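Local coordinates for phosphate-binding protein (Xanthomonas axonopodis pv. citri, PDB 5UB3), which is a periplasmic binding protein, crystallised with chloride, that probably acts as the sensor partner of a diguanylate cyclase, at residues L90-R101 against F200-R211. Numbering follows the deposited sequence.
Sequences LRDFHTLFFVRR and FRIVHRTAPVPR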
ATOM      1  N   LEU A  90       7.416   9.061  -8.337  1.00 23.47           N
ATOM      2  CA  LEU A  90       7.983   7.707  -8.427  1.00 23.24           C
ATOM      3  C   LEU A  90       6.898   6.759  -8.835  1.00 22.87           C
ATOM      4  O   LEU A  90       5.834   6.683  -8.200  1.00 21.10           O
ATOM      5  CB  LEU A  90       8.519   7.272  -7.055  1.00 23.53           C
ATOM      6  CG  LEU A  90       9.597   8.169  -6.472  1.00 25.16           C
ATOM      7  CD1 LEU A  90       9.942   7.743  -5.072  1.00 26.77           C
ATOM      8  CD2 LEU A  90      10.846   8.167  -7.351  1.00 26.92           C
ATOM      9  N   ARG A  91       7.188   6.013  -9.867  1.00 22.10           N
ATOM     10  CA  ARG A  91       6.306   4.966 -10.284  1.00 23.91           C
ATOM     11  C   ARG A  91       6.427   3.695  -9.470  1.00 22.31           C
ATOM     12  O   ARG A  91       5.466   2.926  -9.439  1.00 21.58           O
ATOM     13  CB  ARG A  91       6.670   4.598 -11.675  1.00 26.71           C
ATOM     14  CG  ARG A  91       6.299   5.662 -12.679  1.00 33.64           C
ATOM     15  CD  ARG A  91       6.380   4.893 -13.972  1.00 36.45           C
ATOM     16  NE  ARG A  91       6.150   5.654 -15.137  1.00 43.30           N
ATOM     17  CZ  ARG A  91       6.396   5.156 -16.343  1.00 47.28           C
ATOM     18  NH1 ARG A  91       6.828   3.891 -16.482  1.00 47.18           N
ATOM     19  NH2 ARG A  91       6.162   5.904 -17.417  1.00 52.06           N
ATOM     20  N   ASP A  92       7.637   3.442  -8.934  1.00 20.15           N
ATOM     21  CA  ASP A  92       7.975   2.183  -8.247  1.00 19.63           C
ATOM     22  C   ASP A  92       8.357   2.463  -6.823  1.00 18.43           C
ATOM     23  O   ASP A  92       8.702   3.596  -6.429  1.00 21.33           O
ATOM     24  CB  ASP A  92       9.168   1.474  -8.914  1.00 21.82           C
ATOM     25  CG  ASP A  92       8.817   0.765 -10.206  1.00 22.46           C
ATOM     26  OD1 ASP A  92       7.656   0.817 -10.719  1.00 23.12           O
ATOM     27  OD2 ASP A  92       9.724   0.060 -10.730  1.00 20.52           O
ATOM     28  N   PHE A  93       8.286   1.418  -6.027  1.00 17.62           N
ATOM     29  CA  PHE A  93       8.954   1.426  -4.762  1.00 17.85           C
ATOM     30  C   PHE A  93       9.412   0.025  -4.375  1.00 17.00           C
ATOM     31  O   PHE A  93       9.090  -0.926  -5.059  1.00 16.61           O
ATOM     32  CB  PHE A  93       8.103   2.157  -3.725  1.00 19.27           C
ATOM     33  CG  PHE A  93       6.861   1.421  -3.247  1.00 17.33           C
ATOM     34  CD1 PHE A  93       6.346   0.284  -3.875  1.00 16.63           C
ATOM     35  CD2 PHE A  93       6.214   1.920  -2.123  1.00 19.00           C
ATOM     36  CE1 PHE A  93       5.219  -0.347  -3.401  1.00 18.00           C
ATOM     37  CE2 PHE A  93       5.065   1.298  -1.619  1.00 18.31           C
ATOM     38  CZ  PHE A  93       4.580   0.156  -2.257  1.00 17.51           C
ATOM     39  N   HIS A  94      10.103  -0.097  -3.239  1.00 16.56           N
ATOM     40  CA  HIS A  94      10.530  -1.384  -2.740  1.00 16.38           C
ATOM     41  C   HIS A  94      10.595  -1.351  -1.252  1.00 16.67           C
ATOM     42  O   HIS A  94      10.497  -0.297  -0.690  1.00 16.81           O
ATOM     43  CB  HIS A  94      11.872  -1.852  -3.299  1.00 18.93           C
ATOM     44  CG  HIS A  94      13.009  -0.941  -3.023  1.00 18.24           C
ATOM     45  ND1 HIS A  94      13.301   0.138  -3.814  1.00 19.58           N
ATOM     46  CD2 HIS A  94      13.939  -0.962  -2.045  1.00 20.28           C
ATOM     47  CE1 HIS A  94      14.386   0.736  -3.361  1.00 20.80           C
ATOM     48  NE2 HIS A  94      14.774   0.097  -2.276  1.00 23.93           N
ATOM     49  N   THR A  95      10.710  -2.540  -0.674  1.00 17.73           N
ATOM     50  CA  THR A  95      10.832  -2.681   0.771  1.00 16.97           C
ATOM     51  C   THR A  95      12.293  -2.719   1.161  1.00 16.04           C
ATOM     52  O   THR A  95      13.112  -3.322   0.462  1.00 16.26           O
ATOM     53  CB  THR A  95      10.022  -3.862   1.268  1.00 16.08           C
ATOM     54  OG1 THR A  95       8.634  -3.494   1.185  1.00 16.46           O
ATOM     55  CG2 THR A  95      10.366  -4.155   2.723  1.00 16.97           C
ATOM     56  N   LEU A  96      12.610  -2.015   2.237  1.00 16.67           N
ATOM     57  CA  LEU A  96      13.891  -2.171   2.879  1.00 19.03           C
ATOM     58  C   LEU A  96      13.731  -2.701   4.286  1.00 17.82           C
ATOM     59  O   LEU A  96      12.731  -2.441   4.986  1.00 18.07           O
ATOM     60  CB  LEU A  96      14.690  -0.891   2.818  1.00 23.41           C
ATOM     61  CG  LEU A  96      14.110   0.450   3.197  1.00 25.69           C
ATOM     62  CD1 LEU A  96      14.015   0.437   4.700  1.00 28.65           C
ATOM     63  CD2 LEU A  96      14.944   1.654   2.711  1.00 26.24           C
ATOM     64  N   PHE A  97      14.684  -3.515   4.673  1.00 16.79           N
ATOM     65  CA  PHE A  97      14.715  -4.030   6.033  1.00 17.18           C
ATOM     66  C   PHE A  97      15.802  -3.258   6.700  1.00 16.70           C
ATOM     67  O   PHE A  97      16.879  -3.110   6.147  1.00 18.15           O
ATOM     68  CB  PHE A  97      15.059  -5.495   6.049  1.00 17.14           C
ATOM     69  CG  PHE A  97      13.969  -6.398   5.521  1.00 16.67           C
ATOM     70  CD1 PHE A  97      13.736  -6.490   4.169  1.00 16.31           C
ATOM     71  CD2 PHE A  97      13.229  -7.180   6.374  1.00 16.87           C
ATOM     72  CE1 PHE A  97      12.764  -7.335   3.680  1.00 16.89           C
ATOM     73  CE2 PHE A  97      12.244  -8.017   5.907  1.00 17.99           C
ATOM     74  CZ  PHE A  97      12.031  -8.119   4.543  1.00 16.97           C
ATOM     75  N   PHE A  98      15.567  -2.795   7.915  1.00 17.39           N
ATOM     76  CA  PHE A  98      16.581  -2.056   8.592  1.00 17.47           C
ATOM     77  C   PHE A  98      16.695  -2.479  10.049  1.00 18.81           C
ATOM     78  O   PHE A  98      15.743  -2.988  10.637  1.00 17.70           O
ATOM     79  CB  PHE A  98      16.301  -0.565   8.484  1.00 17.74           C
ATOM     80  CG  PHE A  98      15.077  -0.145   9.193  1.00 19.97           C
ATOM     81  CD1 PHE A  98      13.844  -0.178   8.538  1.00 20.16           C
ATOM     82  CD2 PHE A  98      15.126   0.254  10.545  1.00 18.81           C
ATOM     83  CE1 PHE A  98      12.686   0.174   9.205  1.00 21.79           C
ATOM     84  CE2 PHE A  98      13.988   0.616  11.205  1.00 19.06           C
ATOM     85  CZ  PHE A  98      12.763   0.570  10.552  1.00 22.98           C
ATOM     86  N   VAL A  99      17.867  -2.259  10.599  1.00 20.10           N
ATOM     87  CA  VAL A  99      18.156  -2.503  12.013  1.00 22.35           C
ATOM     88  C   VAL A  99      18.889  -1.364  12.668  1.00 24.40           C
ATOM     89  O   VAL A  99      19.413  -0.472  11.992  1.00 19.28           O
ATOM     90  CB  VAL A  99      19.077  -3.704  12.179  1.00 22.78           C
ATOM     91  CG1 VAL A  99      18.427  -4.936  11.565  1.00 22.14           C
ATOM     92  CG2 VAL A  99      20.464  -3.441  11.587  1.00 24.36           C
ATOM     93  N   ARG A 100      19.009  -1.448  13.982  1.00 24.67           N
ATOM     94  CA  ARG A 100      19.975  -0.579  14.651  1.00 28.45           C
ATOM     95  C   ARG A 100      21.387  -0.862  14.166  1.00 28.58           C
ATOM     96  O   ARG A 100      21.757  -1.994  13.869  1.00 22.39           O
ATOM     97  CB  ARG A 100      19.907  -0.724  16.156  1.00 28.92           C
ATOM     98  CG  ARG A 100      18.630  -0.117  16.715  1.00 26.57           C
ATOM     99  CD  ARG A 100      18.759  -0.001  18.211  1.00 32.33           C
ATOM    100  NE  ARG A 100      19.975   0.741  18.562  1.00 32.37           N
ATOM    101  CZ  ARG A 100      20.060   2.055  18.798  1.00 32.27           C
ATOM    102  NH1 ARG A 100      18.981   2.860  18.769  1.00 28.90           N
ATOM    103  NH2 ARG A 100      21.261   2.561  19.124  1.00 31.35           N
ATOM    104  N   ARG A 101      22.174   0.191  14.031  1.00 30.18           N
ATOM    105  CA  ARG A 101      23.519   0.019  13.490  1.00 34.85           C
ATOM    106  C   ARG A 101      24.327  -0.851  14.467  1.00 32.50           C
ATOM    107  O   ARG A 101      25.137  -1.620  14.038  1.00 26.87           O
ATOM    108  CB  ARG A 101      24.150   1.383  13.144  1.00 40.53           C
ATOM    109  CG  ARG A 101      25.636   1.562  13.447  1.00 54.24           C
ATOM    110  CD  ARG A 101      26.321   2.639  12.587  1.00 57.97           C
ATOM    111  NE  ARG A 101      26.346   2.325  11.144  1.00 65.23           N
ATOM    112  CZ  ARG A 101      26.952   1.271  10.557  1.00 64.48           C
ATOM    113  NH1 ARG A 101      27.615   0.341  11.253  1.00 63.21           N
ATOM    114  NH2 ARG A 101      26.889   1.142   9.225  1.00 64.35           N
ATOM    115  N   PHE A 200      20.190   3.714  12.371  1.00 21.96           N
ATOM    116  CA  PHE A 200      19.821   2.558  11.582  1.00 21.56           C
ATOM    117  C   PHE A 200      20.713   2.279  10.384  1.00 23.33           C
ATOM    118  O   PHE A 200      21.279   3.171   9.780  1.00 24.83           O
ATOM    119  CB  PHE A 200      18.391   2.749  11.015  1.00 21.02           C
ATOM    120  CG  PHE A 200      17.308   2.774  12.034  1.00 19.00           C
ATOM    121  CD1 PHE A 200      17.419   2.108  13.244  1.00 19.80           C
ATOM    122  CD2 PHE A 200      16.132   3.404  11.756  1.00 19.53           C
ATOM    123  CE1 PHE A 200      16.377   2.124  14.153  1.00 19.60           C
ATOM    124  CE2 PHE A 200      15.067   3.444  12.682  1.00 18.92           C
ATOM    125  CZ  PHE A 200      15.193   2.783  13.864  1.00 19.26           C
ATOM    126  N   ARG A 201      20.740   1.016  10.012  1.00 23.72           N
ATOM    127  CA  ARG A 201      21.438   0.516   8.875  1.00 26.47           C
ATOM    128  C   ARG A 201      20.421  -0.315   8.051  1.00 23.74           C
ATOM    129  O   ARG A 201      19.673  -1.157   8.596  1.00 21.26           O
ATOM    130  CB  ARG A 201      22.561  -0.366   9.427  1.00 28.33           C
ATOM    131  CG  ARG A 201      23.377  -1.157   8.443  1.00 34.43           C
ATOM    132  CD  ARG A 201      24.722  -1.561   9.080  1.00 34.29           C
ATOM    133  NE  ARG A 201      24.586  -2.114  10.444  1.00 32.93           N
ATOM    134  CZ  ARG A 201      24.143  -3.322  10.696  1.00 29.46           C
ATOM    135  NH1 ARG A 201      23.781  -4.102   9.690  1.00 28.42           N
ATOM    136  NH2 ARG A 201      24.031  -3.750  11.955  1.00 33.71           N
ATOM    137  N   ILE A 202      20.462  -0.148   6.730  1.00 21.91           N
ATOM    138  CA  ILE A 202      19.691  -1.017   5.830  1.00 21.57           C
ATOM    139  C   ILE A 202      20.387  -2.362   5.620  1.00 21.30           C
ATOM    140  O   ILE A 202      21.547  -2.411   5.259  1.00 25.94           O
ATOM    141  CB  ILE A 202      19.423  -0.310   4.504  1.00 20.83           C
ATOM    142  CG1 ILE A 202      18.596   0.971   4.782  1.00 20.18           C
ATOM    143  CG2 ILE A 202      18.720  -1.243   3.551  1.00 19.66           C
ATOM    144  CD1 ILE A 202      18.749   1.980   3.683  1.00 22.02           C
ATOM    145  N   VAL A 203      19.685  -3.466   5.887  1.00 20.56           N
ATOM    146  CA  VAL A 203      20.270  -4.791   5.717  1.00 20.00           C
ATOM    147  C   VAL A 203      19.794  -5.560   4.487  1.00 19.67           C
ATOM    148  O   VAL A 203      20.407  -6.550   4.125  1.00 22.20           O
ATOM    149  CB  VAL A 203      20.154  -5.667   7.014  1.00 19.78           C
ATOM    150  CG1 VAL A 203      20.929  -4.990   8.115  1.00 20.37           C
ATOM    151  CG2 VAL A 203      18.715  -5.941   7.424  1.00 20.61           C
ATOM    152  N   HIS A 204      18.716  -5.119   3.843  1.00 17.58           N
ATOM    153  CA  HIS A 204      18.215  -5.838   2.703  1.00 18.25           C
ATOM    154  C   HIS A 204      17.245  -4.956   1.945  1.00 18.58           C
ATOM    155  O   HIS A 204      16.514  -4.132   2.542  1.00 16.72           O
ATOM    156  CB  HIS A 204      17.493  -7.075   3.147  1.00 17.88           C
ATOM    157  CG  HIS A 204      17.052  -7.933   2.014  1.00 18.81           C
ATOM    158  ND1 HIS A 204      17.889  -8.852   1.417  1.00 19.36           N
ATOM    159  CD2 HIS A 204      15.892  -7.965   1.311  1.00 18.54           C
ATOM    160  CE1 HIS A 204      17.245  -9.460   0.437  1.00 18.79           C
ATOM    161  NE2 HIS A 204      16.045  -8.920   0.330  1.00 19.56           N
ATOM    162  N   ARG A 205      17.204  -5.175   0.649  1.00 18.75           N
ATOM    163  CA  ARG A 205      16.256  -4.458  -0.224  1.00 21.11           C
ATOM    164  C   ARG A 205      15.547  -5.461  -1.079  1.00 19.03           C
ATOM    165  O   ARG A 205      16.211  -6.344  -1.577  1.00 20.01           O
ATOM    166  CB  ARG A 205      17.022  -3.443  -1.132  1.00 23.78           C
ATOM    167  CG  ARG A 205      17.608  -2.270  -0.378  1.00 25.40           C
ATOM    168  CD  ARG A 205      18.313  -1.267  -1.284  1.00 27.76           C
ATOM    169  NE  ARG A 205      18.747  -0.081  -0.520  1.00 27.49           N
ATOM    170  CZ  ARG A 205      18.201   1.160  -0.564  1.00 32.63           C
ATOM    171  NH1 ARG A 205      17.193   1.474  -1.362  1.00 28.83           N
ATOM    172  NH2 ARG A 205      18.716   2.150   0.181  1.00 36.83           N
ATOM    173  N   THR A 206      14.220  -5.318  -1.271  1.00 18.56           N
ATOM    174  CA  THR A 206      13.503  -6.141  -2.200  1.00 17.85           C
ATOM    175  C   THR A 206      13.581  -5.532  -3.588  1.00 18.52           C
ATOM    176  O   THR A 206      14.042  -4.405  -3.759  1.00 17.39           O
ATOM    177  CB  THR A 206      12.006  -6.322  -1.814  1.00 16.49           C
ATOM    178  OG1 THR A 206      11.282  -5.106  -2.024  1.00 14.54           O
ATOM    179  CG2 THR A 206      11.871  -6.770  -0.334  1.00 16.99           C
ATOM    180  N   ALA A 207      13.082  -6.294  -4.547  1.00 19.47           N
ATOM    181  CA  ALA A 207      12.938  -5.820  -5.953  1.00 21.67           C
ATOM    182  C   ALA A 207      11.843  -4.782  -5.969  1.00 23.28           C
ATOM    183  O   ALA A 207      10.925  -4.844  -5.131  1.00 23.81           O
ATOM    184  CB  ALA A 207      12.567  -6.990  -6.889  1.00 19.54           C
ATOM    185  N   PRO A 208      11.902  -3.847  -6.917  1.00 23.87           N
ATOM    186  CA  PRO A 208      10.853  -2.809  -6.938  1.00 23.05           C
ATOM    187  C   PRO A 208       9.620  -3.344  -7.577  1.00 21.54           C
ATOM    188  O   PRO A 208       9.684  -4.293  -8.336  1.00 20.03           O
ATOM    189  CB  PRO A 208      11.477  -1.696  -7.779  1.00 23.93           C
ATOM    190  CG  PRO A 208      12.327  -2.467  -8.730  1.00 25.09           C
ATOM    191  CD  PRO A 208      12.963  -3.537  -7.870  1.00 24.66           C
ATOM    192  N   VAL A 209       8.494  -2.761  -7.213  1.00 19.45           N
ATOM    193  CA  VAL A 209       7.209  -3.066  -7.841  1.00 18.08           C
ATOM    194  C   VAL A 209       6.586  -1.730  -8.152  1.00 17.76           C
ATOM    195  O   VAL A 209       6.964  -0.737  -7.554  1.00 16.90           O
ATOM    196  CB  VAL A 209       6.296  -3.907  -6.888  1.00 18.21           C
ATOM    197  CG1 VAL A 209       6.915  -5.275  -6.574  1.00 18.72           C
ATOM    198  CG2 VAL A 209       6.023  -3.136  -5.633  1.00 18.54           C
ATOM    199  N   PRO A 210       5.568  -1.707  -9.034  1.00 19.68           N
ATOM    200  CA  PRO A 210       4.852  -0.487  -9.173  1.00 19.81           C
ATOM    201  C   PRO A 210       4.209  -0.122  -7.860  1.00 20.29           C
ATOM    202  O   PRO A 210       3.706  -0.958  -7.146  1.00 21.79           O
ATOM    203  CB  PRO A 210       3.804  -0.748 -10.230  1.00 18.66           C
ATOM    204  CG  PRO A 210       3.943  -2.140 -10.624  1.00 20.79           C
ATOM    205  CD  PRO A 210       4.949  -2.823  -9.741  1.00 19.99           C
ATOM    206  N   ARG A 211       4.245   1.153  -7.616  1.00 22.20           N
ATOM    207  CA  ARG A 211       3.911   1.758  -6.364  1.00 25.06           C
ATOM    208  C   ARG A 211       2.425   1.792  -6.039  1.00 22.70           C
ATOM    209  O   ARG A 211       1.993   1.470  -4.928  1.00 20.25           O
ATOM    210  CB  ARG A 211       4.436   3.172  -6.492  1.00 29.39           C
ATOM    211  CG  ARG A 211       4.032   4.007  -5.378  1.00 33.21           C
ATOM    212  CD  ARG A 211       5.107   4.919  -4.963  1.00 30.38           C
ATOM    213  NE  ARG A 211       4.728   5.305  -3.634  1.00 28.03           N
ATOM    214  CZ  ARG A 211       5.119   6.419  -3.057  1.00 29.40           C
ATOM    215  NH1 ARG A 211       5.930   7.288  -3.678  1.00 28.12           N
ATOM    216  NH2 ARG A 211       4.681   6.642  -1.835  1.00 30.21           N
TER
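Phe97 pairs with both Val203 and His204 at a classic beta bulge: Phe97 N donates to His204 O (2.9 Å), and Phe97 O accepts from Val203 N. Antiparallel backbone bonds continue to Val99 and Arg201 on one side and, after a shift of register, to Phe93 and Val209 on the other. At the shift the Thr206 hydroxyl replaces a carbonyl: OG1 takes the N-H of Thr95 (3.0 Å) and gives its own proton to Ala207 O. His94 NE2 accepts a bent bond from Arg205 NH1 (2.9 Å, 132° at the hydrogen), the donor lying in the imidazole plane. Arg201 turns at chi3 (46°), bringing NH2 to a hydrogen bond with Arg101 O (3.2 Å) from above the carbonyl plane; Val99 CG2 covers one face of the Arg201 guanidinium, and Arg201 NH1 is hydrogen-bonded to Ile105 O. Among apolar contacts, Phe98 CE2 sits over one face of the Phe200 ring, toward its rim, 3.4 Å from Phe200 CE2, with the planes 44° apart. Arg211 CA lies over the Phe93 ring, and Val209 CG2 meets that ring's edge. The paired segments span the two lobes of this periplasmic-binding-protein fold, consistent with a hinge; strand 178-182 flanks 92-100 on its other edge, helix 124-136 packs against Phe97 and Thr95, and Trp186 of helix 183-186 meets Phe98 and Phe200.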